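Local coordinates for putative carboxynorspermidine decarboxylase protein (Sinorhizobium meliloti, PDB 3MT1) that probably catalyses the pyridoxal 5'-phosphate-dependent decarboxylation of carboxynorspermidine and carboxyspermidine, yielding norspermidine and spermidine, at residues Thr4-Ile9 against Ala339-Glu344; Ala234-Ser239 against Asp320-Thr325; Val244-Thr249 against Asp314-Gln319; Ala277-Asn282 against Phe304-Glu309. One frame throughout, in Å; residues are numbered along the deposited sequence.

From the N terminus, Thr4-Ile9 opens the widest loop, which contact 1 closes when Ala339-Glu344 returns beside it. Contacts 2, 3 and 4 are nested one inside the next within that loop, and none cross. Contact 2 joins the short helix 233-236, which follows the last barrel strand, to the loop after strand 315-318. Contact 3 pairs strand 240-251 with strand 315-318, and contact 4 closes the innermost loop, laying Ala277-Asn282 against Phe304-Glu309, which begins on strand 300-306. Contacts 1, 3 and 4 all belong to the C-terminal beta domain, whereas contact 2 lies where that domain meets the eight-stranded alpha/beta barrel.

Contact 1 of 4, residues Thr4-Ile9 against Ala339-Glu344; sequences TPYYLI and AIAIRE
Tyr6, Tyr7, Leu8 and Ile9 pair in parallel with Ala339, Ile340, Ala341 and Ile342, and the two strand axes come within 4.3 Å at an angle of 29°. Five backbone hydrogen bonds make the ladder, which begins with Ala339 N to Pro5 O. Ala339 O receives Tyr7 N at 3.0 Å, and Tyr7 O in turn accepts from Ala341 N at 2.9 Å. The ladder continues through Ile9 N to Ala341 O and ends where Arg343 N meets Ile9 O at 2.8 Å.

Apolar contacts line both faces. Tyr6 CB lies 3.8 Å from Ala339 CB on the face shared with Leu8 and Ala341, while Ile9 CB approaches Ile342 CG1 at 4.4 Å on the other.

Leu8 also meets a charged group. With its CG anti to the backbone N (chi1 -178°), it crosses Arg343 at about a right angle and lays CD2 over one guanidinium face, 3.4 Å from Arg343 NH2. Arg343 NH1 forms a salt bridge with Asp10.

Strand 6-10 is thus held between strand 339-343 and the antiparallel strand 240-251, while strand 349-353 flanks 339-343 and Leu364 of the second subunit packs on Ile340.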
# COMPACT_ATOMS: atom_id res chain seq x y z
N THR B 4 -12.42 -2.56 -16.74
CA THR B 4 -12.04 -1.75 -15.61
C THR B 4 -11.59 -2.68 -14.49
O THR B 4 -11.89 -3.85 -14.50
CB THR B 4 -13.15 -0.78 -15.18
OG1 THR B 4 -14.35 -1.49 -14.96
CG2 THR B 4 -13.38 0.24 -16.24
N PRO B 5 -10.81 -2.18 -13.54
CA PRO B 5 -10.24 -0.84 -13.50
C PRO B 5 -8.97 -0.78 -14.33
O PRO B 5 -8.30 -1.81 -14.52
CB PRO B 5 -9.90 -0.65 -12.02
CG PRO B 5 -9.58 -2.01 -11.52
CD PRO B 5 -10.53 -2.93 -12.29
N TYR B 6 -8.65 0.40 -14.82
CA TYR B 6 -7.33 0.66 -15.37
C TYR B 6 -6.96 2.15 -15.18
O TYR B 6 -7.85 3.01 -15.04
CB TYR B 6 -7.25 0.24 -16.85
CG TYR B 6 -8.34 0.82 -17.73
CD1 TYR B 6 -8.17 2.04 -18.38
CD2 TYR B 6 -9.53 0.13 -17.93
CE1 TYR B 6 -9.17 2.56 -19.20
CE2 TYR B 6 -10.53 0.66 -18.75
CZ TYR B 6 -10.35 1.87 -19.37
OH TYR B 6 -11.34 2.39 -20.16
N TYR B 7 -5.64 2.41 -15.14
CA TYR B 7 -5.13 3.76 -15.11
C TYR B 7 -4.94 4.15 -16.55
O TYR B 7 -4.27 3.42 -17.30
CB TYR B 7 -3.76 3.81 -14.42
CG TYR B 7 -3.69 3.35 -12.97
CD1 TYR B 7 -3.19 2.08 -12.65
CD2 TYR B 7 -4.04 4.20 -11.92
CE1 TYR B 7 -3.09 1.64 -11.33
CE2 TYR B 7 -3.95 3.78 -10.58
CZ TYR B 7 -3.47 2.49 -10.29
OH TYR B 7 -3.36 2.03 -8.97
N LEU B 8 -5.49 5.29 -16.97
CA LEU B 8 -5.37 5.68 -18.38
C LEU B 8 -4.49 6.90 -18.51
O LEU B 8 -4.83 7.99 -18.05
CB LEU B 8 -6.75 5.94 -18.98
CG LEU B 8 -6.87 6.31 -20.46
CD1 LEU B 8 -6.16 5.36 -21.32
CD2 LEU B 8 -8.35 6.36 -20.90
N ILE B 9 -3.33 6.72 -19.09
CA ILE B 9 -2.44 7.84 -19.25
C ILE B 9 -2.72 8.50 -20.59
O ILE B 9 -2.54 7.88 -21.64
CB ILE B 9 -0.99 7.40 -19.15
CG1 ILE B 9 -0.71 6.84 -17.74
CG2 ILE B 9 -0.05 8.58 -19.53
CD1 ILE B 9 0.51 5.88 -17.70
N ALA B 339 -5.13 -2.43 -14.79
CA ALA B 339 -4.26 -2.45 -15.96
C ALA B 339 -3.62 -1.10 -16.13
O ALA B 339 -4.13 -0.09 -15.65
CB ALA B 339 -5.08 -2.84 -17.27
N ILE B 340 -2.50 -1.06 -16.82
CA ILE B 340 -1.87 0.20 -17.13
C ILE B 340 -2.13 0.44 -18.61
O ILE B 340 -1.81 -0.43 -19.43
CB ILE B 340 -0.35 0.19 -16.80
CG1 ILE B 340 -0.12 0.02 -15.29
CG2 ILE B 340 0.36 1.43 -17.34
CD1 ILE B 340 1.44 -0.02 -14.87
N ALA B 341 -2.73 1.58 -18.93
CA ALA B 341 -3.08 1.92 -20.32
C ALA B 341 -2.84 3.37 -20.71
O ALA B 341 -2.80 4.27 -19.88
CB ALA B 341 -4.48 1.51 -20.63
N ILE B 342 -2.64 3.55 -22.00
CA ILE B 342 -2.39 4.86 -22.58
C ILE B 342 -3.48 5.25 -23.59
O ILE B 342 -3.79 4.45 -24.49
CB ILE B 342 -1.03 4.83 -23.31
CG1 ILE B 342 0.07 4.56 -22.29
CG2 ILE B 342 -0.82 6.11 -24.13
CD1 ILE B 342 1.48 4.39 -22.89
N ARG B 343 -4.07 6.44 -23.45
CA ARG B 343 -4.89 7.01 -24.54
C ARG B 343 -3.95 7.66 -25.55
O ARG B 343 -3.29 8.64 -25.21
CB ARG B 343 -5.91 8.03 -24.02
CG ARG B 343 -7.00 8.37 -25.05
CD ARG B 343 -7.85 9.57 -24.67
NE ARG B 343 -9.00 9.20 -23.84
CZ ARG B 343 -9.14 9.45 -22.53
NH1 ARG B 343 -8.18 10.08 -21.85
NH2 ARG B 343 -10.24 9.06 -21.89
N GLU B 344 -3.85 7.12 -26.75
CA GLU B 344 -2.96 7.71 -27.76
C GLU B 344 -3.66 8.89 -28.47
O GLU B 344 -4.81 9.21 -28.19
CB GLU B 344 -2.47 6.67 -28.78
CG GLU B 344 -2.01 5.33 -28.24
CD GLU B 344 -0.50 5.15 -28.07
OE1 GLU B 344 0.22 6.13 -27.77
OE2 GLU B 344 -0.01 4.00 -28.21
O HOH W 1 -6.59 9.77 -18.88

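Contact 2 of 4, residues Ala234-Ser239 against Asp320-Thr325; sequences ASITKS and DAAGYT. With SO4 (sulfate ion), chain D.
A type II beta turn, Ile236 to Ser239, leads from the short helix 233-236 toward the beta domain and meets the loop after strand 315-318 through Lys238 and Asp320. Lys238 N donates to Asp320 OD1 at 2.6 Å with an N-H...O angle of 157°, approaching from above the carboxylate plane, 62° out of it. The carboxylate is brought there by a CG anti to its own backbone N (chi1 -156°).

Beside this polar link, Ile236 forms the apolar part of the contact: its CG2 branch touches Ala322 CB at 3.5 Å and lies 3.6 Å from Gly323 N. The turn is braced internally, since Ile236 O accepts from both Ser239 N and Ser239 OG, the latter at 2.9 Å, from the same face of its carbonyl plane.

Farther along the loop, Tyr324 OH donates to O2 of a bound sulfate at 2.9 Å. That ion also accepts from the backbone N atoms of Gly199, Gly232 and Glu233, an arrangement consistent with the phosphate site of the cofactor in this family. The Asp320 carboxylate lies close to Glu233, a predicted substrate-binding residue, and the bond from Lys238 N ties one of its oxygens to the turn, limiting the rotation of the group there.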
# COMPACT_ATOMS: atom_id res chain seq x y z
N ALA B 234 4.42 17.59 -10.61
CA ALA B 234 4.24 18.55 -11.70
C ALA B 234 4.43 17.96 -13.12
O ALA B 234 3.94 18.52 -14.12
CB ALA B 234 5.10 19.77 -11.47
N SER B 235 5.14 16.84 -13.24
CA SER B 235 5.28 16.18 -14.53
C SER B 235 3.99 15.54 -15.02
O SER B 235 3.75 15.43 -16.23
CB SER B 235 6.33 15.08 -14.41
OG SER B 235 7.52 15.63 -13.90
N ILE B 236 3.16 15.13 -14.07
CA ILE B 236 2.19 14.11 -14.32
C ILE B 236 0.76 14.59 -14.01
O ILE B 236 -0.21 13.86 -14.20
CB ILE B 236 2.64 12.85 -13.56
CG1 ILE B 236 2.69 11.70 -14.50
CG2 ILE B 236 1.93 12.58 -12.21
CD1 ILE B 236 3.99 11.66 -15.22
N THR B 237 0.69 15.83 -13.52
CA THR B 237 -0.52 16.50 -13.08
C THR B 237 -1.61 16.41 -14.15
O THR B 237 -1.37 16.69 -15.32
CB THR B 237 -0.19 17.98 -12.66
OG1 THR B 237 -1.21 18.52 -11.79
CG2 THR B 237 -0.03 18.91 -13.87
N LYS B 238 -2.81 15.99 -13.74
CA LYS B 238 -4.00 16.00 -14.63
C LYS B 238 -3.83 15.20 -15.93
O LYS B 238 -4.57 15.40 -16.90
CB LYS B 238 -4.42 17.44 -14.96
CG LYS B 238 -4.88 18.23 -13.74
CD LYS B 238 -5.06 19.70 -14.10
CE LYS B 238 -4.26 20.61 -13.13
NZ LYS B 238 -4.77 20.55 -11.71
N SER B 239 -2.85 14.31 -15.96
CA SER B 239 -2.54 13.60 -17.18
C SER B 239 -3.25 12.29 -17.25
O SER B 239 -3.45 11.76 -18.35
CB SER B 239 -1.05 13.32 -17.30
OG SER B 239 -0.72 12.17 -16.54
N ASP B 320 -6.83 12.95 -12.19
CA ASP B 320 -5.48 13.17 -11.68
C ASP B 320 -4.95 12.01 -10.86
O ASP B 320 -4.57 12.19 -9.71
CB ASP B 320 -5.42 14.43 -10.83
CG ASP B 320 -4.03 15.01 -10.79
OD1 ASP B 320 -3.20 14.57 -11.62
OD2 ASP B 320 -3.76 15.91 -9.96
N ALA B 321 -4.91 10.83 -11.45
CA ALA B 321 -4.52 9.66 -10.72
C ALA B 321 -3.11 9.13 -11.00
O ALA B 321 -2.83 8.00 -10.64
CB ALA B 321 -5.55 8.57 -10.95
N ALA B 322 -2.21 9.91 -11.59
CA ALA B 322 -0.88 9.36 -11.95
C ALA B 322 0.17 9.35 -10.83
O ALA B 322 1.00 8.43 -10.77
CB ALA B 322 -0.32 10.05 -13.20
N GLY B 323 0.17 10.37 -9.98
CA GLY B 323 1.19 10.50 -8.96
C GLY B 323 0.94 9.69 -7.70
O GLY B 323 -0.18 9.72 -7.13
N TYR B 324 1.98 8.99 -7.24
CA TYR B 324 1.94 8.33 -5.95
C TYR B 324 0.79 7.31 -5.93
O TYR B 324 0.26 6.97 -4.86
CB TYR B 324 1.83 9.36 -4.80
CG TYR B 324 3.02 10.27 -4.72
CD1 TYR B 324 4.26 9.81 -4.23
CD2 TYR B 324 2.95 11.59 -5.21
CE1 TYR B 324 5.41 10.66 -4.20
CE2 TYR B 324 4.06 12.45 -5.19
CZ TYR B 324 5.27 11.98 -4.67
OH TYR B 324 6.35 12.85 -4.68
N THR B 325 0.40 6.84 -7.10
CA THR B 325 -0.66 5.84 -7.18
C THR B 325 -0.06 4.52 -7.67
O THR B 325 0.05 3.58 -6.92
CB THR B 325 -1.77 6.28 -8.12
OG1 THR B 325 -1.18 6.58 -9.40
CG2 THR B 325 -2.51 7.53 -7.54
S SO4 D . 6.76 16.11 -5.80
O1 SO4 D . 6.11 16.84 -4.72
O2 SO4 D . 5.87 15.11 -6.36
O3 SO4 D . 7.07 17.13 -6.81
O4 SO4 D . 8.01 15.49 -5.35

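Contact 3 of 4, residues Val244-Thr249 against Asp314-Gln319; sequences VTVLDT and DRISFQ
Val244 sends its side chain across to strand 315-318, and nearly all of its reach is through one methyl. CB lies 4.0 Å from Ile316 O. CG2, set between the backbone N and the carbonyl carbon (chi1 -54° for CG1), comes to 3.4 Å from that same Ile316 O, then touches Ile316 CB and, at 3.8 Å, Phe318 CE2. Ile316 in turn puts CG2 over one face of the Phe318 ring, offset toward the rim, so that methyl, branched chain and ring form one apolar cluster; its CD1 reaches Val246 CG2 at 3.6 Å.

The backbones beneath are antiparallel neighbours in the mixed sheet of the C-terminal beta domain. Val244 and Ile316 form a hydrogen-bonded pair, with Val244 N to Ile316 O at 2.8 Å and Ile316 N to Val244 O at 2.7 Å, the N-H...O angle of the second being 169°. Thr245 and Arg315 are the non-hydrogen-bonded pair beside them, and Val246 N to Asp314 O, at 2.8 Å, adds a third rung.

On the Thr245 side of the sheet, Arg315 bends at chi2 and chi3, which folds CD back to 3.1 Å from Val244 O, while its NH1 forms a salt bridge with Glu243. Thr245 OG1 is hydrogen-bonded to Thr4, and farther along the strand Asp248 binds Ser100 and Ser102 of the second subunit.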
# COMPACT_ATOMS: atom_id res chain seq x y z
N VAL B 244 -13.22 3.33 -13.61
CA VAL B 244 -13.94 2.28 -12.85
C VAL B 244 -15.43 2.11 -13.25
O VAL B 244 -16.01 2.98 -13.92
CB VAL B 244 -13.87 2.46 -11.30
CG1 VAL B 244 -12.43 2.60 -10.81
CG2 VAL B 244 -14.71 3.67 -10.86
N THR B 245 -16.04 1.00 -12.83
CA THR B 245 -17.40 0.69 -13.12
C THR B 245 -18.13 0.59 -11.80
O THR B 245 -17.55 0.20 -10.81
CB THR B 245 -17.51 -0.66 -13.89
OG1 THR B 245 -16.81 -0.55 -15.13
CG2 THR B 245 -18.92 -0.98 -14.24
N VAL B 246 -19.42 0.96 -11.80
CA VAL B 246 -20.27 0.73 -10.63
C VAL B 246 -20.74 -0.71 -10.68
O VAL B 246 -21.11 -1.20 -11.74
CB VAL B 246 -21.46 1.67 -10.61
CG1 VAL B 246 -22.49 1.27 -9.55
CG2 VAL B 246 -20.96 3.10 -10.39
N LEU B 247 -20.69 -1.38 -9.53
CA LEU B 247 -21.03 -2.79 -9.43
C LEU B 247 -22.32 -3.02 -8.62
O LEU B 247 -23.02 -4.00 -8.83
CB LEU B 247 -19.88 -3.57 -8.79
CG LEU B 247 -18.51 -3.59 -9.44
CD1 LEU B 247 -17.65 -4.34 -8.53
CD2 LEU B 247 -18.52 -4.27 -10.81
N ASP B 248 -22.60 -2.13 -7.67
CA ASP B 248 -23.81 -2.23 -6.88
C ASP B 248 -24.23 -0.87 -6.38
O ASP B 248 -23.42 0.05 -6.24
CB ASP B 248 -23.65 -3.19 -5.70
CG ASP B 248 -24.98 -3.83 -5.29
OD1 ASP B 248 -25.91 -3.95 -6.14
OD2 ASP B 248 -25.08 -4.23 -4.10
N THR B 249 -25.51 -0.75 -6.10
CA THR B 249 -26.10 0.49 -5.67
C THR B 249 -26.85 0.21 -4.39
O THR B 249 -27.37 -0.88 -4.21
CB THR B 249 -26.96 1.03 -6.81
OG1 THR B 249 -26.13 1.90 -7.59
CG2 THR B 249 -28.19 1.75 -6.32
N ASP B 314 -22.27 1.59 -14.88
CA ASP B 314 -21.88 2.96 -15.22
C ASP B 314 -20.43 3.18 -14.91
O ASP B 314 -19.90 2.63 -13.94
CB ASP B 314 -22.74 3.99 -14.47
CG ASP B 314 -24.18 4.06 -15.01
OD1 ASP B 314 -24.46 3.47 -16.09
OD2 ASP B 314 -25.04 4.72 -14.36
N ARG B 315 -19.81 3.99 -15.75
CA ARG B 315 -18.39 4.17 -15.75
C ARG B 315 -18.10 5.48 -15.05
O ARG B 315 -18.75 6.48 -15.33
CB ARG B 315 -17.91 4.23 -17.20
CG ARG B 315 -16.58 4.91 -17.33
CD ARG B 315 -15.44 4.00 -16.76
NE ARG B 315 -15.29 2.86 -17.66
CZ ARG B 315 -14.59 2.94 -18.78
NH1 ARG B 315 -13.98 4.09 -19.06
NH2 ARG B 315 -14.47 1.90 -19.59
N ILE B 316 -17.13 5.45 -14.14
CA ILE B 316 -16.65 6.62 -13.40
C ILE B 316 -15.13 6.79 -13.56
O ILE B 316 -14.40 5.81 -13.45
CB ILE B 316 -17.03 6.48 -11.89
CG1 ILE B 316 -18.54 6.72 -11.68
CG2 ILE B 316 -16.18 7.42 -10.98
CD1 ILE B 316 -19.06 6.21 -10.35
N SER B 317 -14.67 8.01 -13.83
CA SER B 317 -13.24 8.31 -14.01
C SER B 317 -12.65 9.15 -12.86
O SER B 317 -12.92 10.33 -12.75
CB SER B 317 -13.00 9.09 -15.33
OG SER B 317 -13.82 8.62 -16.38
N PHE B 318 -11.81 8.56 -12.02
CA PHE B 318 -11.14 9.41 -11.03
C PHE B 318 -10.04 10.20 -11.69
O PHE B 318 -9.22 9.66 -12.40
CB PHE B 318 -10.70 8.63 -9.79
CG PHE B 318 -11.87 8.04 -9.06
CD1 PHE B 318 -12.81 8.87 -8.47
CD2 PHE B 318 -12.09 6.66 -9.04
CE1 PHE B 318 -13.93 8.35 -7.82
CE2 PHE B 318 -13.19 6.11 -8.39
CZ PHE B 318 -14.13 6.97 -7.78
N GLN B 319 -10.06 11.49 -11.45
CA GLN B 319 -9.17 12.40 -12.14
C GLN B 319 -7.82 12.48 -11.44
O GLN B 319 -7.70 12.14 -10.26
CB GLN B 319 -9.82 13.80 -12.23
CG GLN B 319 -11.16 13.82 -12.93
CD GLN B 319 -11.10 13.36 -14.39
OE1 GLN B 319 -10.26 13.82 -15.19
NE2 GLN B 319 -11.99 12.45 -14.74

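Contact 4 of 4, residues Ala277-Asn282 against Phe304-Glu309; sequences AKVLPN and FRFAEE
Phe304, Asn282 and Val279 bury the most surface here, and the Phe304 ring is what the other two meet. Val279 approaches over one face. Its CG2 sits 3.6 Å from the ring centroid and only 5° off the normal, a CH-pi contact centred on the ring rather than at its rim. Having CG2 anti to the carbonyl carbon and CG1 anti to the backbone N spreads the two methyls over two rings, because CG1 lies 4.1 Å from Phe306 CE1.

The rim of the Phe304 ring is met by oxygen atoms. Ala277 O lies in the ring plane, 3.2 Å from CZ of Phe304, so the carbonyl faces the weakly positive C-H edge. Asn282 crosses the same side chain at about a right angle, its amide plane turned 65° from the ring, and its OD1 comes to 3.4 Å from Phe304 CB.

That oxygen also makes the hydrogen bond of the contact. Arg305 N donates to Asn282 OD1 at 2.7 Å with an N-H...O angle of 157°. The side-chain amide therefore takes up a backbone N-H of the strand without regular sheet pairing between the two segments. The aliphatic start of Arg305 adds to this, with CB 3.5 Å from Asn282 O.

Strand 300-306 pairs antiparallel with strand 286-291, whose Ile290 touches Phe304 and Phe306, while Phe318 of strand 315-318 packs against Ala277, Val279 and Phe304; the loop 277-282 itself follows helix 268-273.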
# COMPACT_ATOMS: atom_id res chain seq x y z
N ALA B 277 -11.02 11.51 -3.65
CA ALA B 277 -10.62 11.52 -5.04
C ALA B 277 -11.32 12.63 -5.81
O ALA B 277 -12.00 13.47 -5.21
CB ALA B 277 -10.87 10.15 -5.68
N LYS B 278 -11.17 12.68 -7.13
CA LYS B 278 -11.85 13.74 -7.88
C LYS B 278 -12.65 13.25 -9.08
O LYS B 278 -12.18 12.39 -9.83
CB LYS B 278 -10.87 14.80 -8.34
CG LYS B 278 -10.45 15.72 -7.25
CD LYS B 278 -9.26 16.57 -7.71
CE LYS B 278 -7.95 15.82 -7.53
NZ LYS B 278 -8.00 15.06 -6.24
N VAL B 279 -13.83 13.84 -9.25
CA VAL B 279 -14.74 13.54 -10.34
C VAL B 279 -15.11 14.82 -11.12
O VAL B 279 -14.96 15.94 -10.62
CB VAL B 279 -15.97 12.80 -9.79
CG1 VAL B 279 -16.90 12.42 -10.88
CG2 VAL B 279 -15.52 11.51 -9.07
N LEU B 280 -15.55 14.64 -12.37
CA LEU B 280 -15.97 15.75 -13.23
C LEU B 280 -17.27 15.42 -13.94
O LEU B 280 -17.49 14.29 -14.35
CB LEU B 280 -14.92 16.07 -14.29
CG LEU B 280 -13.55 16.62 -13.93
CD1 LEU B 280 -12.75 16.79 -15.22
CD2 LEU B 280 -13.62 17.94 -13.16
N PRO B 281 -18.18 16.41 -14.05
CA PRO B 281 -18.18 17.63 -13.25
C PRO B 281 -18.66 17.22 -11.87
O PRO B 281 -19.30 16.16 -11.71
CB PRO B 281 -19.27 18.44 -13.90
CG PRO B 281 -20.23 17.38 -14.38
CD PRO B 281 -19.37 16.31 -14.91
N ASN B 282 -18.35 17.98 -10.85
CA ASN B 282 -18.86 17.46 -9.59
C ASN B 282 -20.19 18.13 -9.32
O ASN B 282 -20.36 18.85 -8.32
CB ASN B 282 -17.85 17.58 -8.45
CG ASN B 282 -18.29 16.81 -7.23
OD1 ASN B 282 -19.12 15.92 -7.31
ND2 ASN B 282 -17.74 17.17 -6.09
N PHE B 304 -19.77 12.48 -4.03
CA PHE B 304 -19.83 13.30 -5.22
C PHE B 304 -21.22 13.60 -5.68
O PHE B 304 -22.18 12.94 -5.31
CB PHE B 304 -19.01 12.70 -6.35
CG PHE B 304 -17.57 12.53 -6.00
CD1 PHE B 304 -16.73 13.62 -5.97
CD2 PHE B 304 -17.07 11.27 -5.67
CE1 PHE B 304 -15.41 13.48 -5.63
CE2 PHE B 304 -15.74 11.12 -5.33
CZ PHE B 304 -14.91 12.23 -5.31
N ARG B 305 -21.32 14.65 -6.48
CA ARG B 305 -22.51 14.97 -7.23
C ARG B 305 -22.43 14.37 -8.64
O ARG B 305 -21.36 14.31 -9.27
CB ARG B 305 -22.73 16.49 -7.25
CG ARG B 305 -23.35 17.02 -5.98
CD ARG B 305 -23.05 18.50 -5.79
NE ARG B 305 -24.05 19.12 -4.91
CZ ARG B 305 -23.78 20.06 -4.01
NH1 ARG B 305 -22.53 20.48 -3.82
NH2 ARG B 305 -24.77 20.57 -3.26
N PHE B 306 -23.59 13.90 -9.09
CA PHE B 306 -23.80 13.39 -10.42
C PHE B 306 -25.12 13.98 -10.88
O PHE B 306 -25.93 14.44 -10.06
CB PHE B 306 -23.88 11.87 -10.39
CG PHE B 306 -22.62 11.22 -9.88
CD1 PHE B 306 -21.57 10.95 -10.75
CD2 PHE B 306 -22.48 10.91 -8.53
CE1 PHE B 306 -20.39 10.37 -10.29
CE2 PHE B 306 -21.31 10.33 -8.06
CZ PHE B 306 -20.26 10.05 -8.93
N ALA B 307 -25.34 14.01 -12.19
CA ALA B 307 -26.53 14.62 -12.77
C ALA B 307 -27.67 13.59 -12.81
O ALA B 307 -28.84 13.94 -12.60
CB ALA B 307 -26.22 15.15 -14.13
N GLU B 308 -27.30 12.33 -13.06
CA GLU B 308 -28.25 11.19 -13.15
C GLU B 308 -27.92 10.10 -12.16
O GLU B 308 -26.75 9.76 -11.94
CB GLU B 308 -28.25 10.54 -14.54
CG GLU B 308 -28.15 11.49 -15.73
CD GLU B 308 -26.72 11.87 -16.04
OE1 GLU B 308 -25.82 11.37 -15.34
OE2 GLU B 308 -26.50 12.68 -16.98
N GLU B 309 -28.98 9.54 -11.59
CA GLU B 309 -28.93 8.31 -10.82
C GLU B 309 -27.94 7.29 -11.42
O GLU B 309 -27.99 6.99 -12.62
CB GLU B 309 -30.33 7.70 -10.79
CG GLU B 309 -30.60 6.84 -9.59
CD GLU B 309 -31.65 5.79 -9.85
OE1 GLU B 309 -32.30 5.81 -10.93
OE2 GLU B 309 -31.84 4.94 -8.96